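Local coordinates for peptidoglycan-recognition protein (Apis mellifera, PDB 5XZ3) that probably binds bacterial peptidoglycan as a recognition protein of honeybee innate immunity, using a fold related to the N-acetylmuramoyl-L-alanine amidases, at residues S41-S46 against G109-K114; V34-T39 against I103-I108; I28-Y33 against I136-V141. All blocks are in the same frame, centred on the assembly; numbering follows the deposited sequence.

Contact 1. Residues S41-S46 against G109-K114; sequences SLECNS and GNFQNK
Two loops leaving the C-terminal ends of neighbouring parallel strands of the amidase-like sheet meet here: loop 41-46 leads to helix 47-64, and loop 109-114 runs on toward helix 118-133. The polar link is a salt bridge between E43 and K114, whose side chains arrive from opposite directions; the 2.5 Å between E43 OE1 and K114 NZ is too short to be taken literally. E43 runs extended beyond CG, while K114 bends at its last torsion (chi4 58°), which turns the ammonium back over its own loop. There NZ also donates to N110 O at 2.9 Å, coming from above the carbonyl plane. Nearer the sheet G109 CA meets both a side chain and the backbone: E43 CG lies 3.8 Å from it, and S41 O takes a CA-H...O contact from it at 3.4 Å. With phi 143° and the E43 methylene alongside, G109 has no room for a side chain. N110 OD1 accepts from Q112 N at 3.1 Å, in its carbonyl plane, closing an Asx turn. C44, disulfide-bonded to C50, ties the first loop to helix 47-64. The ammonium thus joins the carboxylate of the other loop to a carbonyl of its own, its charge probably largely balanced by E43.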
ATOM      1  N   SER A  41      -3.296   6.577  10.869  1.00 36.83           N
ATOM      2  CA  SER A  41      -2.186   6.842  11.766  1.00 38.31           C
ATOM      3  C   SER A  41      -1.759   8.272  11.519  1.00 38.79           C
ATOM      4  O   SER A  41      -2.276   8.927  10.605  1.00 36.40           O
ATOM      5  CB  SER A  41      -1.046   5.837  11.533  1.00 38.24           C
ATOM      6  OG  SER A  41      -0.395   6.056  10.280  1.00 39.43           O
ATOM      7  N   LEU A  42      -0.836   8.766  12.345  1.00 41.11           N
ATOM      8  CA  LEU A  42      -0.325  10.113  12.185  1.00 43.00           C
ATOM      9  C   LEU A  42       0.302  10.294  10.811  1.00 42.30           C
ATOM     10  O   LEU A  42       1.070   9.450  10.356  1.00 41.08           O
ATOM     11  CB  LEU A  42       0.676  10.466  13.298  1.00 46.02           C
ATOM     12  CG  LEU A  42       0.140  11.246  14.504  1.00 47.81           C
ATOM     13  CD1 LEU A  42       1.182  11.288  15.610  1.00 50.20           C
ATOM     14  CD2 LEU A  42      -0.298  12.658  14.140  1.00 49.22           C
ATOM     15  N   GLU A  43      -0.079  11.387  10.158  1.00 43.19           N
ATOM     16  CA  GLU A  43       0.489  11.805   8.889  1.00 44.01           C
ATOM     17  C   GLU A  43       1.967  12.148   9.010  1.00 43.70           C
ATOM     18  O   GLU A  43       2.458  12.495  10.090  1.00 41.88           O
ATOM     19  CB  GLU A  43      -0.243  13.030   8.380  1.00 46.28           C
ATOM     20  CG  GLU A  43      -1.422  12.739   7.482  1.00 49.71           C
ATOM     21  CD  GLU A  43      -1.978  13.999   6.857  1.00 53.45           C
ATOM     22  OE1 GLU A  43      -3.202  14.182   6.919  1.00 55.93           O
ATOM     23  OE2 GLU A  43      -1.204  14.827   6.317  1.00 56.94           O
ATOM     24  N   CYS A  44       2.663  12.054   7.882  1.00 42.04           N
ATOM     25  CA  CYS A  44       4.067  12.432   7.812  1.00 42.56           C
ATOM     26  C   CYS A  44       4.291  13.276   6.568  1.00 42.70           C
ATOM     27  O   CYS A  44       3.647  13.057   5.534  1.00 41.68           O
ATOM     28  CB  CYS A  44       4.964  11.192   7.823  1.00 41.19           C
ATOM     29  SG  CYS A  44       4.672  10.009   6.472  1.00 42.39           S
ATOM     30  N   ASN A  45       5.192  14.245   6.661  1.00 42.51           N
ATOM     31  CA  ASN A  45       5.393  15.160   5.547  1.00 44.63           C
ATOM     32  C   ASN A  45       6.848  15.234   5.055  1.00 44.43           C
ATOM     33  O   ASN A  45       7.176  16.047   4.183  1.00 46.51           O
ATOM     34  CB  ASN A  45       4.833  16.545   5.913  1.00 48.38           C
ATOM     35  CG  ASN A  45       3.820  17.047   4.908  1.00 51.08           C
ATOM     36  OD1 ASN A  45       4.014  18.095   4.285  1.00 55.78           O
ATOM     37  ND2 ASN A  45       2.728  16.304   4.738  1.00 50.90           N
ATOM     38  N   SER A  46       7.703  14.374   5.606  1.00 42.21           N
ATOM     39  CA  SER A  46       9.121  14.304   5.231  1.00 42.06           C
ATOM     40  C   SER A  46       9.609  12.870   5.353  1.00 40.50           C
ATOM     41  O   SER A  46       9.010  12.055   6.082  1.00 39.09           O
ATOM     42  CB  SER A  46       9.973  15.256   6.098  1.00 43.18           C
ATOM     43  OG  SER A  46      10.206  14.719   7.388  1.00 42.79           O
ATOM     44  N   GLY A 109      -2.234   8.254   6.898  1.00 27.09           N
ATOM     45  CA  GLY A 109      -3.078   9.337   7.354  1.00 28.63           C
ATOM     46  C   GLY A 109      -4.495   8.869   7.475  1.00 28.92           C
ATOM     47  O   GLY A 109      -4.769   7.660   7.414  1.00 28.32           O
ATOM     48  N   ASN A 110      -5.392   9.835   7.658  1.00 29.44           N
ATOM     49  CA  ASN A 110      -6.819   9.576   7.714  1.00 28.91           C
ATOM     50  C   ASN A 110      -7.433  10.400   6.606  1.00 28.81           C
ATOM     51  O   ASN A 110      -7.423  11.636   6.666  1.00 28.89           O
ATOM     52  CB  ASN A 110      -7.375  10.006   9.083  1.00 30.39           C
ATOM     53  CG  ASN A 110      -8.854   9.709   9.250  1.00 30.89           C
ATOM     54  OD1 ASN A 110      -9.616   9.601   8.282  1.00 30.22           O
ATOM     55  ND2 ASN A 110      -9.277   9.597  10.505  1.00 31.30           N
ATOM     56  N   PHE A 111      -7.971   9.710   5.601  1.00 27.51           N
ATOM     57  CA  PHE A 111      -8.549  10.369   4.419  1.00 27.48           C
ATOM     58  C   PHE A 111     -10.079  10.234   4.296  1.00 27.11           C
ATOM     59  O   PHE A 111     -10.643  10.327   3.203  1.00 26.26           O
ATOM     60  CB  PHE A 111      -7.743  10.003   3.141  1.00 26.55           C
ATOM     61  CG  PHE A 111      -6.271  10.311   3.277  1.00 27.11           C
ATOM     62  CD1 PHE A 111      -5.787  11.623   3.063  1.00 27.15           C
ATOM     63  CD2 PHE A 111      -5.371   9.324   3.707  1.00 26.18           C
ATOM     64  CE1 PHE A 111      -4.436  11.927   3.241  1.00 27.71           C
ATOM     65  CE2 PHE A 111      -4.019   9.628   3.894  1.00 26.51           C
ATOM     66  CZ  PHE A 111      -3.550  10.922   3.656  1.00 27.22           C
ATOM     67  N   GLN A 112     -10.746  10.072   5.447  1.00 27.86           N
ATOM     68  CA  GLN A 112     -12.214  10.077   5.504  1.00 28.32           C
ATOM     69  C   GLN A 112     -12.799  11.440   5.170  1.00 29.04           C
ATOM     70  O   GLN A 112     -13.778  11.537   4.410  1.00 28.48           O
ATOM     71  CB  GLN A 112     -12.720   9.615   6.886  1.00 28.77           C
ATOM     72  CG  GLN A 112     -14.243   9.665   7.090  1.00 29.79           C
ATOM     73  CD  GLN A 112     -15.070   8.797   6.130  1.00 29.41           C
ATOM     74  OE1 GLN A 112     -16.279   8.998   6.003  1.00 30.73           O
ATOM     75  NE2 GLN A 112     -14.436   7.838   5.464  1.00 28.21           N
ATOM     76  N   ASN A 113     -12.183  12.484   5.733  1.00 30.46           N
ATOM     77  CA  ASN A 113     -12.700  13.849   5.616  1.00 32.57           C
ATOM     78  C   ASN A 113     -11.780  14.838   4.901  1.00 33.62           C
ATOM     79  O   ASN A 113     -12.049  16.056   4.894  1.00 33.46           O
ATOM     80  CB  ASN A 113     -13.073  14.387   7.009  1.00 34.26           C
ATOM     81  CG  ASN A 113     -14.184  13.591   7.656  1.00 35.42           C
ATOM     82  OD1 ASN A 113     -15.238  13.359   7.057  1.00 35.72           O
ATOM     83  ND2 ASN A 113     -13.948  13.155   8.883  1.00 37.25           N
ATOM     84  N   LYS A 114     -10.696  14.327   4.318  1.00 32.53           N
ATOM     85  CA  LYS A 114      -9.818  15.149   3.493  1.00 33.53           C
ATOM     86  C   LYS A 114      -9.147  14.336   2.411  1.00 31.52           C
ATOM     87  O   LYS A 114      -8.881  13.149   2.590  1.00 31.07           O
ATOM     88  CB  LYS A 114      -8.779  15.914   4.328  1.00 36.55           C
ATOM     89  CG  LYS A 114      -7.767  15.050   5.031  1.00 37.03           C
ATOM     90  CD  LYS A 114      -6.643  15.892   5.591  1.00 40.37           C
ATOM     91  CE  LYS A 114      -6.029  15.142   6.743  1.00 41.41           C
ATOM     92  NZ  LYS A 114      -5.569  13.822   6.218  1.00 41.71           N
TER

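Contact 2. Residues V34-T39 against I103-I108; sequences VIIHHT and ISIAFI
V34 CG1 meets I105 CD1 at 3.6 Å, the closest apolar touch between these neighbouring parallel strands of the central sheet. With CG1 anti to the backbone N (chi1 172°), V34 turns that methyl to I105 and its CG2 to I103 CG1, 3.9 Å away. On the same face I36 lies alongside I105, CD1 against CB at 3.8 Å, and sets CG2 obliquely against F107 CE1. An alanine in place of V34 is likely to leave I105 CD1 and I103 CG1 without their methyl partners and open a gap on that face of the sheet. Alternating backbone bonds join the strands, among them H37 N to I105 O (2.9 Å, nearly straight at 176°) and F107 N to H37 O. The opposite face, with I35 and A106, also carries H37 and S104: S104 CB sits 4.0 Å from H37 CD2, at the edge of the imidazole, whose nitrogens are hydrogen-bonded to the hydroxyls of S154 and T95. At the strand ends T39 N reaches F107 O at 3.0 Å, more bent. The V34, I36, I105 and F107 side is thus mainly apolar packing under helix 118-133, while hydroxyl partners on the other would fix the rotation of the H37 ring.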
ATOM      1  N   VAL A  34      -5.258  -5.015  -6.340  1.00 22.28           N
ATOM      2  CA  VAL A  34      -4.577  -4.040  -5.484  1.00 22.22           C
ATOM      3  C   VAL A  34      -5.636  -3.458  -4.535  1.00 22.22           C
ATOM      4  O   VAL A  34      -6.698  -3.024  -4.992  1.00 22.94           O
ATOM      5  CB  VAL A  34      -3.932  -2.902  -6.320  1.00 22.34           C
ATOM      6  CG1 VAL A  34      -3.398  -1.787  -5.417  1.00 20.84           C
ATOM      7  CG2 VAL A  34      -2.784  -3.449  -7.170  1.00 22.80           C
ATOM      8  N   ILE A  35      -5.378  -3.486  -3.228  1.00 21.97           N
ATOM      9  CA  ILE A  35      -6.344  -2.928  -2.258  1.00 21.88           C
ATOM     10  C   ILE A  35      -5.803  -1.582  -1.734  1.00 21.96           C
ATOM     11  O   ILE A  35      -4.681  -1.502  -1.223  1.00 22.54           O
ATOM     12  CB  ILE A  35      -6.621  -3.871  -1.055  1.00 21.73           C
ATOM     13  CG1 ILE A  35      -6.681  -5.364  -1.449  1.00 23.01           C
ATOM     14  CG2 ILE A  35      -7.830  -3.395  -0.226  1.00 22.31           C
ATOM     15  CD1 ILE A  35      -7.799  -5.828  -2.345  1.00 22.65           C
ATOM     16  N   ILE A  36      -6.603  -0.527  -1.837  1.00 21.83           N
ATOM     17  CA  ILE A  36      -6.161   0.775  -1.348  1.00 21.98           C
ATOM     18  C   ILE A  36      -6.702   0.940   0.074  1.00 22.60           C
ATOM     19  O   ILE A  36      -7.891   0.767   0.296  1.00 22.55           O
ATOM     20  CB  ILE A  36      -6.652   1.938  -2.252  1.00 21.91           C
ATOM     21  CG1 ILE A  36      -6.168   1.758  -3.717  1.00 21.78           C
ATOM     22  CG2 ILE A  36      -6.235   3.310  -1.677  1.00 21.88           C
ATOM     23  CD1 ILE A  36      -4.650   1.646  -3.903  1.00 21.86           C
ATOM     24  N   HIS A  37      -5.808   1.262   1.009  1.00 23.37           N
ATOM     25  CA  HIS A  37      -6.168   1.518   2.402  1.00 23.92           C
ATOM     26  C   HIS A  37      -5.658   2.876   2.833  1.00 23.55           C
ATOM     27  O   HIS A  37      -4.811   3.480   2.154  1.00 22.94           O
ATOM     28  CB  HIS A  37      -5.562   0.454   3.328  1.00 25.59           C
ATOM     29  CG  HIS A  37      -6.302  -0.858   3.329  1.00 26.22           C
ATOM     30  ND1 HIS A  37      -7.509  -1.035   3.977  1.00 27.92           N
ATOM     31  CD2 HIS A  37      -5.984  -2.060   2.794  1.00 27.15           C
ATOM     32  CE1 HIS A  37      -7.897  -2.292   3.849  1.00 28.84           C
ATOM     33  NE2 HIS A  37      -6.989  -2.937   3.133  1.00 27.17           N
ATOM     34  N   HIS A  38      -6.191   3.364   3.956  1.00 24.12           N
ATOM     35  CA  HIS A  38      -5.513   4.421   4.724  1.00 24.92           C
ATOM     36  C   HIS A  38      -5.080   3.818   6.065  1.00 25.72           C
ATOM     37  O   HIS A  38      -5.641   2.802   6.481  1.00 25.15           O
ATOM     38  CB  HIS A  38      -6.336   5.724   4.832  1.00 24.77           C
ATOM     39  CG  HIS A  38      -7.601   5.624   5.648  1.00 25.38           C
ATOM     40  ND1 HIS A  38      -8.298   6.745   6.046  1.00 25.85           N
ATOM     41  CD2 HIS A  38      -8.287   4.559   6.144  1.00 24.64           C
ATOM     42  CE1 HIS A  38      -9.367   6.377   6.739  1.00 26.47           C
ATOM     43  NE2 HIS A  38      -9.384   5.055   6.812  1.00 26.01           N
ATOM     44  N   THR A  39      -4.061   4.398   6.702  1.00 27.25           N
ATOM     45  CA  THR A  39      -3.498   3.783   7.909  1.00 28.27           C
ATOM     46  C   THR A  39      -4.181   4.253   9.190  1.00 30.49           C
ATOM     47  O   THR A  39      -3.991   3.639  10.242  1.00 30.22           O
ATOM     48  CB  THR A  39      -1.983   4.044   8.051  1.00 28.19           C
ATOM     49  OG1 THR A  39      -1.752   5.454   8.170  1.00 27.46           O
ATOM     50  CG2 THR A  39      -1.204   3.497   6.842  1.00 26.23           C
ATOM     51  N   ILE A 103      -1.912  -7.060  -3.323  1.00 24.37           N
ATOM     52  CA  ILE A 103      -1.046  -6.235  -2.495  1.00 24.26           C
ATOM     53  C   ILE A 103      -1.932  -5.119  -1.941  1.00 24.45           C
ATOM     54  O   ILE A 103      -3.007  -4.840  -2.500  1.00 23.67           O
ATOM     55  CB  ILE A 103       0.155  -5.665  -3.275  1.00 26.17           C
ATOM     56  CG1 ILE A 103      -0.304  -4.937  -4.529  1.00 26.13           C
ATOM     57  CG2 ILE A 103       1.185  -6.770  -3.620  1.00 26.71           C
ATOM     58  CD1 ILE A 103       0.481  -3.671  -4.776  1.00 28.36           C
ATOM     59  N   SER A 104      -1.498  -4.501  -0.849  1.00 23.49           N
ATOM     60  CA  SER A 104      -2.167  -3.310  -0.366  1.00 24.24           C
ATOM     61  C   SER A 104      -1.284  -2.085  -0.526  1.00 24.77           C
ATOM     62  O   SER A 104      -0.048  -2.172  -0.437  1.00 26.10           O
ATOM     63  CB  SER A 104      -2.626  -3.477   1.079  1.00 24.61           C
ATOM     64  OG  SER A 104      -1.529  -3.816   1.940  1.00 25.31           O
ATOM     65  N   ILE A 105      -1.920  -0.943  -0.795  1.00 24.12           N
ATOM     66  CA  ILE A 105      -1.211   0.330  -0.844  1.00 23.67           C
ATOM     67  C   ILE A 105      -1.878   1.189   0.229  1.00 24.29           C
ATOM     68  O   ILE A 105      -3.072   1.507   0.124  1.00 23.79           O
ATOM     69  CB  ILE A 105      -1.288   1.004  -2.227  1.00 23.90           C
ATOM     70  CG1 ILE A 105      -0.668   0.084  -3.319  1.00 24.17           C
ATOM     71  CG2 ILE A 105      -0.609   2.378  -2.183  1.00 25.11           C
ATOM     72  CD1 ILE A 105      -0.757   0.589  -4.757  1.00 24.32           C
ATOM     73  N   ALA A 106      -1.114   1.520   1.267  1.00 23.06           N
ATOM     74  CA  ALA A 106      -1.682   2.220   2.400  1.00 23.66           C
ATOM     75  C   ALA A 106      -1.182   3.652   2.407  1.00 23.90           C
ATOM     76  O   ALA A 106       0.012   3.909   2.558  1.00 23.70           O
ATOM     77  CB  ALA A 106      -1.357   1.521   3.727  1.00 23.31           C
ATOM     78  N   PHE A 107      -2.124   4.581   2.267  1.00 23.48           N
ATOM     79  CA  PHE A 107      -1.848   6.009   2.371  1.00 24.07           C
ATOM     80  C   PHE A 107      -1.758   6.349   3.858  1.00 24.58           C
ATOM     81  O   PHE A 107      -2.687   6.075   4.613  1.00 25.41           O
ATOM     82  CB  PHE A 107      -3.002   6.807   1.741  1.00 24.54           C
ATOM     83  CG  PHE A 107      -2.994   6.826   0.233  1.00 25.03           C
ATOM     84  CD1 PHE A 107      -3.276   5.668  -0.514  1.00 24.69           C
ATOM     85  CD2 PHE A 107      -2.755   8.027  -0.449  1.00 25.06           C
ATOM     86  CE1 PHE A 107      -3.286   5.711  -1.913  1.00 24.17           C
ATOM     87  CE2 PHE A 107      -2.759   8.070  -1.837  1.00 25.10           C
ATOM     88  CZ  PHE A 107      -3.030   6.911  -2.569  1.00 24.95           C
ATOM     89  N   ILE A 108      -0.638   6.929   4.270  1.00 25.34           N
ATOM     90  CA  ILE A 108      -0.399   7.231   5.687  1.00 26.01           C
ATOM     91  C   ILE A 108      -1.229   8.463   6.062  1.00 26.38           C
ATOM     92  O   ILE A 108      -0.993   9.543   5.573  1.00 26.36           O
ATOM     93  CB  ILE A 108       1.110   7.413   5.988  1.00 26.57           C
ATOM     94  CG1 ILE A 108       1.862   6.084   5.745  1.00 26.38           C
ATOM     95  CG2 ILE A 108       1.340   7.895   7.426  1.00 26.57           C
ATOM     96  CD1 ILE A 108       3.348   6.264   5.487  1.00 27.28           C
TER

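Contact 3. Residues I28-Y33 against I136-V141; sequences IIPIPY and ILREDV
I31 is held by both its backbone N and its O: the N donates to I136 O at 2.8 Å, in the carbonyl plane, and the O accepts from R138 N at 2.9 Å in an almost straight bond (179°), the donor tilted from the carbonyl plane. Its side chain lies beside that of I136, CD1 to CG2 3.8 Å, and crosses L137, whose CD2 stands 3.8 Å from I31 CB. P30, preceded by a cis peptide bond, lays CB against R138 CG at 3.7 Å, and farther along the arginine chain CD rests on P32 CA and CB. The pairing of I31 with L137 is a short parallel bridge where strand 31-38 begins; after it a type I turn, R138 to V141, swings the second chain round a corner into edge strand 141-145, which runs beside strand 31-38 in the central sheet. V141 CG2, anti to the backbone N, points a methyl at P32 O, 3.6 Å off. Bent at its third torsion (chi3 60°), R138 turns its guanidinium back over the turn and holds D140 side-on, NE to OD1 at 2.8 Å on the syn lone pair and NH1 to OD2 near the guanidinium plane. A water bonded to P32 O and D140 O joins the turn to the strand. Farther out, W88 packs on I136 and L137, and I103 of strand 102-107 touches I31 and L137.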
ATOM      1  N   ILE A  28       1.270 -15.791  -5.034  1.00 26.14           N
ATOM      2  CA  ILE A  28       1.173 -16.165  -6.444  1.00 27.51           C
ATOM      3  C   ILE A  28       1.346 -14.882  -7.280  1.00 27.30           C
ATOM      4  O   ILE A  28       0.713 -13.868  -7.006  1.00 25.56           O
ATOM      5  CB  ILE A  28      -0.195 -16.837  -6.763  1.00 28.33           C
ATOM      6  CG1 ILE A  28      -0.313 -18.194  -6.043  1.00 29.53           C
ATOM      7  CG2 ILE A  28      -0.413 -17.026  -8.266  1.00 29.56           C
ATOM      8  CD1 ILE A  28      -1.756 -18.681  -5.904  1.00 31.47           C
ATOM      9  N   ILE A  29       2.217 -14.957  -8.281  1.00 27.97           N
ATOM     10  CA  ILE A  29       2.465 -13.865  -9.212  1.00 28.24           C
ATOM     11  C   ILE A  29       2.194 -14.409 -10.609  1.00 28.57           C
ATOM     12  O   ILE A  29       2.730 -15.454 -10.941  1.00 29.87           O
ATOM     13  CB  ILE A  29       3.915 -13.349  -9.061  1.00 29.11           C
ATOM     14  CG1 ILE A  29       4.015 -12.521  -7.779  1.00 30.13           C
ATOM     15  CG2 ILE A  29       4.382 -12.548 -10.287  1.00 29.41           C
ATOM     16  CD1 ILE A  29       5.414 -12.072  -7.489  1.00 32.60           C
ATOM     17  N   PRO A  30       1.384 -13.700 -11.441  1.00 27.98           N
ATOM     18  CA  PRO A  30       0.865 -12.338 -11.235  1.00 27.23           C
ATOM     19  C   PRO A  30      -0.305 -12.190 -10.253  1.00 26.13           C
ATOM     20  O   PRO A  30      -1.126 -13.097 -10.084  1.00 25.14           O
ATOM     21  CB  PRO A  30       0.459 -11.908 -12.646  1.00 27.91           C
ATOM     22  CG  PRO A  30       0.091 -13.188 -13.320  1.00 28.55           C
ATOM     23  CD  PRO A  30       1.105 -14.176 -12.816  1.00 29.20           C
ATOM     24  N   ILE A  31      -0.355 -11.026  -9.611  1.00 25.62           N
ATOM     25  CA  ILE A  31      -1.356 -10.713  -8.584  1.00 24.81           C
ATOM     26  C   ILE A  31      -2.615 -10.056  -9.207  1.00 24.43           C
ATOM     27  O   ILE A  31      -2.488  -9.112  -9.986  1.00 24.67           O
ATOM     28  CB  ILE A  31      -0.722  -9.787  -7.530  1.00 23.72           C
ATOM     29  CG1 ILE A  31       0.469 -10.507  -6.864  1.00 24.79           C
ATOM     30  CG2 ILE A  31      -1.755  -9.352  -6.494  1.00 24.03           C
ATOM     31  CD1 ILE A  31       1.546  -9.587  -6.327  1.00 24.45           C
ATOM     32  N   PRO A  32      -3.829 -10.552  -8.852  1.00 25.09           N
ATOM     33  CA  PRO A  32      -5.066 -10.046  -9.486  1.00 24.76           C
ATOM     34  C   PRO A  32      -5.665  -8.760  -8.917  1.00 24.04           C
ATOM     35  O   PRO A  32      -6.435  -8.112  -9.633  1.00 23.47           O
ATOM     36  CB  PRO A  32      -6.064 -11.194  -9.319  1.00 25.57           C
ATOM     37  CG  PRO A  32      -5.553 -12.005  -8.179  1.00 25.05           C
ATOM     38  CD  PRO A  32      -4.055 -11.838  -8.156  1.00 24.72           C
ATOM     39  N   TYR A  33      -5.339  -8.409  -7.667  1.00 23.39           N
ATOM     40  CA  TYR A  33      -5.949  -7.241  -6.998  1.00 23.41           C
ATOM     41  C   TYR A  33      -4.930  -6.309  -6.364  1.00 22.81           C
ATOM     42  O   TYR A  33      -3.892  -6.750  -5.901  1.00 21.49           O
ATOM     43  CB  TYR A  33      -6.920  -7.702  -5.888  1.00 24.50           C
ATOM     44  CG  TYR A  33      -8.161  -8.362  -6.425  1.00 25.84           C
ATOM     45  CD1 TYR A  33      -9.242  -7.591  -6.847  1.00 26.79           C
ATOM     46  CD2 TYR A  33      -8.260  -9.758  -6.512  1.00 26.48           C
ATOM     47  CE1 TYR A  33     -10.395  -8.191  -7.347  1.00 28.97           C
ATOM     48  CE2 TYR A  33      -9.405 -10.364  -7.007  1.00 28.67           C
ATOM     49  CZ  TYR A  33     -10.466  -9.567  -7.428  1.00 29.44           C
ATOM     50  OH  TYR A  33     -11.611 -10.139  -7.936  1.00 32.46           O
ATOM     51  N   ILE A 136       4.384  -8.202 -12.287  1.00 26.28           N
ATOM     52  CA  ILE A 136       4.037  -8.540 -10.881  1.00 26.51           C
ATOM     53  C   ILE A 136       2.518  -8.530 -10.682  1.00 25.85           C
ATOM     54  O   ILE A 136       1.947  -9.453 -10.088  1.00 26.03           O
ATOM     55  CB  ILE A 136       4.708  -7.588  -9.857  1.00 25.83           C
ATOM     56  CG1 ILE A 136       6.242  -7.640  -9.978  1.00 27.63           C
ATOM     57  CG2 ILE A 136       4.259  -7.928  -8.431  1.00 26.01           C
ATOM     58  CD1 ILE A 136       6.978  -6.471  -9.337  1.00 27.09           C
ATOM     59  N   LEU A 137       1.880  -7.464 -11.163  1.00 26.05           N
ATOM     60  CA  LEU A 137       0.431  -7.355 -11.180  1.00 25.44           C
ATOM     61  C   LEU A 137      -0.070  -7.851 -12.504  1.00 26.35           C
ATOM     62  O   LEU A 137       0.581  -7.634 -13.535  1.00 25.65           O
ATOM     63  CB  LEU A 137      -0.008  -5.894 -10.963  1.00 25.41           C
ATOM     64  CG  LEU A 137       0.444  -5.264  -9.642  1.00 24.42           C
ATOM     65  CD1 LEU A 137      -0.048  -3.821  -9.513  1.00 24.11           C
ATOM     66  CD2 LEU A 137      -0.059  -6.114  -8.474  1.00 23.90           C
ATOM     67  N   ARG A 138      -1.230  -8.510 -12.484  1.00 26.73           N
ATOM     68  CA  ARG A 138      -1.877  -8.925 -13.728  1.00 28.61           C
ATOM     69  C   ARG A 138      -2.066  -7.731 -14.666  1.00 28.67           C
ATOM     70  O   ARG A 138      -2.307  -6.607 -14.219  1.00 26.72           O
ATOM     71  CB  ARG A 138      -3.233  -9.591 -13.460  1.00 29.19           C
ATOM     72  CG  ARG A 138      -3.155 -11.030 -12.974  1.00 31.25           C
ATOM     73  CD  ARG A 138      -4.521 -11.696 -12.840  1.00 33.68           C
ATOM     74  NE  ARG A 138      -5.266 -11.741 -14.102  1.00 36.53           N
ATOM     75  CZ  ARG A 138      -5.193 -12.721 -14.999  1.00 39.60           C
ATOM     76  NH1 ARG A 138      -5.910 -12.638 -16.106  1.00 42.39           N
ATOM     77  NH2 ARG A 138      -4.411 -13.782 -14.810  1.00 41.66           N
ATOM     78  N   GLU A 139      -1.969  -7.986 -15.967  1.00 29.59           N
ATOM     79  CA  GLU A 139      -2.297  -6.980 -16.980  1.00 31.24           C
ATOM     80  C   GLU A 139      -3.708  -6.373 -16.783  1.00 30.82           C
ATOM     81  O   GLU A 139      -3.936  -5.209 -17.098  1.00 30.94           O
ATOM     82  CB  GLU A 139      -2.152  -7.588 -18.387  1.00 33.48           C
ATOM     83  CG  GLU A 139      -2.246  -6.594 -19.558  1.00 35.62           C
ATOM     84  CD  GLU A 139      -3.682  -6.257 -19.966  1.00 36.68           C
ATOM     85  OE1 GLU A 139      -3.894  -5.204 -20.607  1.00 36.98           O
ATOM     86  OE2 GLU A 139      -4.623  -7.024 -19.623  1.00 37.38           O
ATOM     87  N   ASP A 140      -4.642  -7.175 -16.285  1.00 30.61           N
ATOM     88  CA  ASP A 140      -6.000  -6.707 -16.011  1.00 31.04           C
ATOM     89  C   ASP A 140      -6.244  -6.580 -14.489  1.00 29.37           C
ATOM     90  O   ASP A 140      -7.328  -6.911 -13.994  1.00 29.04           O
ATOM     91  CB  ASP A 140      -7.034  -7.629 -16.710  1.00 33.06           C
ATOM     92  CG  ASP A 140      -6.975  -9.090 -16.222  1.00 35.09           C
ATOM     93  OD1 ASP A 140      -6.281  -9.411 -15.229  1.00 36.60           O
ATOM     94  OD2 ASP A 140      -7.646  -9.943 -16.831  1.00 37.25           O
ATOM     95  N   VAL A 141      -5.229  -6.090 -13.766  1.00 27.86           N
ATOM     96  CA  VAL A 141      -5.279  -5.960 -12.305  1.00 25.93           C
ATOM     97  C   VAL A 141      -6.461  -5.064 -11.908  1.00 24.84           C
ATOM     98  O   VAL A 141      -6.757  -4.074 -12.575  1.00 25.55           O
ATOM     99  CB  VAL A 141      -3.930  -5.476 -11.685  1.00 25.31           C
ATOM    100  CG1 VAL A 141      -3.593  -4.035 -12.067  1.00 25.58           C
ATOM    101  CG2 VAL A 141      -3.913  -5.639 -10.160  1.00 24.83           C
TER
HETATM  102  O   HOH W   1      -7.222  -9.234 -12.055  1.00 31.88           O

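How the contacts relate
Contact 2 is the buried core, close to the centre of the chain; contacts 1 and 3 are only partly buried and lie on opposite sides of that centre, their own centres about 28 Å apart. Strand 31-38 runs through contacts 2 and 3, which meet where V34 packs on L137 and V141. At its other end contact 2 leads directly into contact 1: H38 ND1 is hydrogen-bonded to F111 N and T39 OG1 to G109 N. Chemistry follows place. The regular strand ladder with aliphatic packing belongs to the interior, whereas each outer contact carries an ion pair, bridging two loops in contact 1 but confined to a single turn in contact 3.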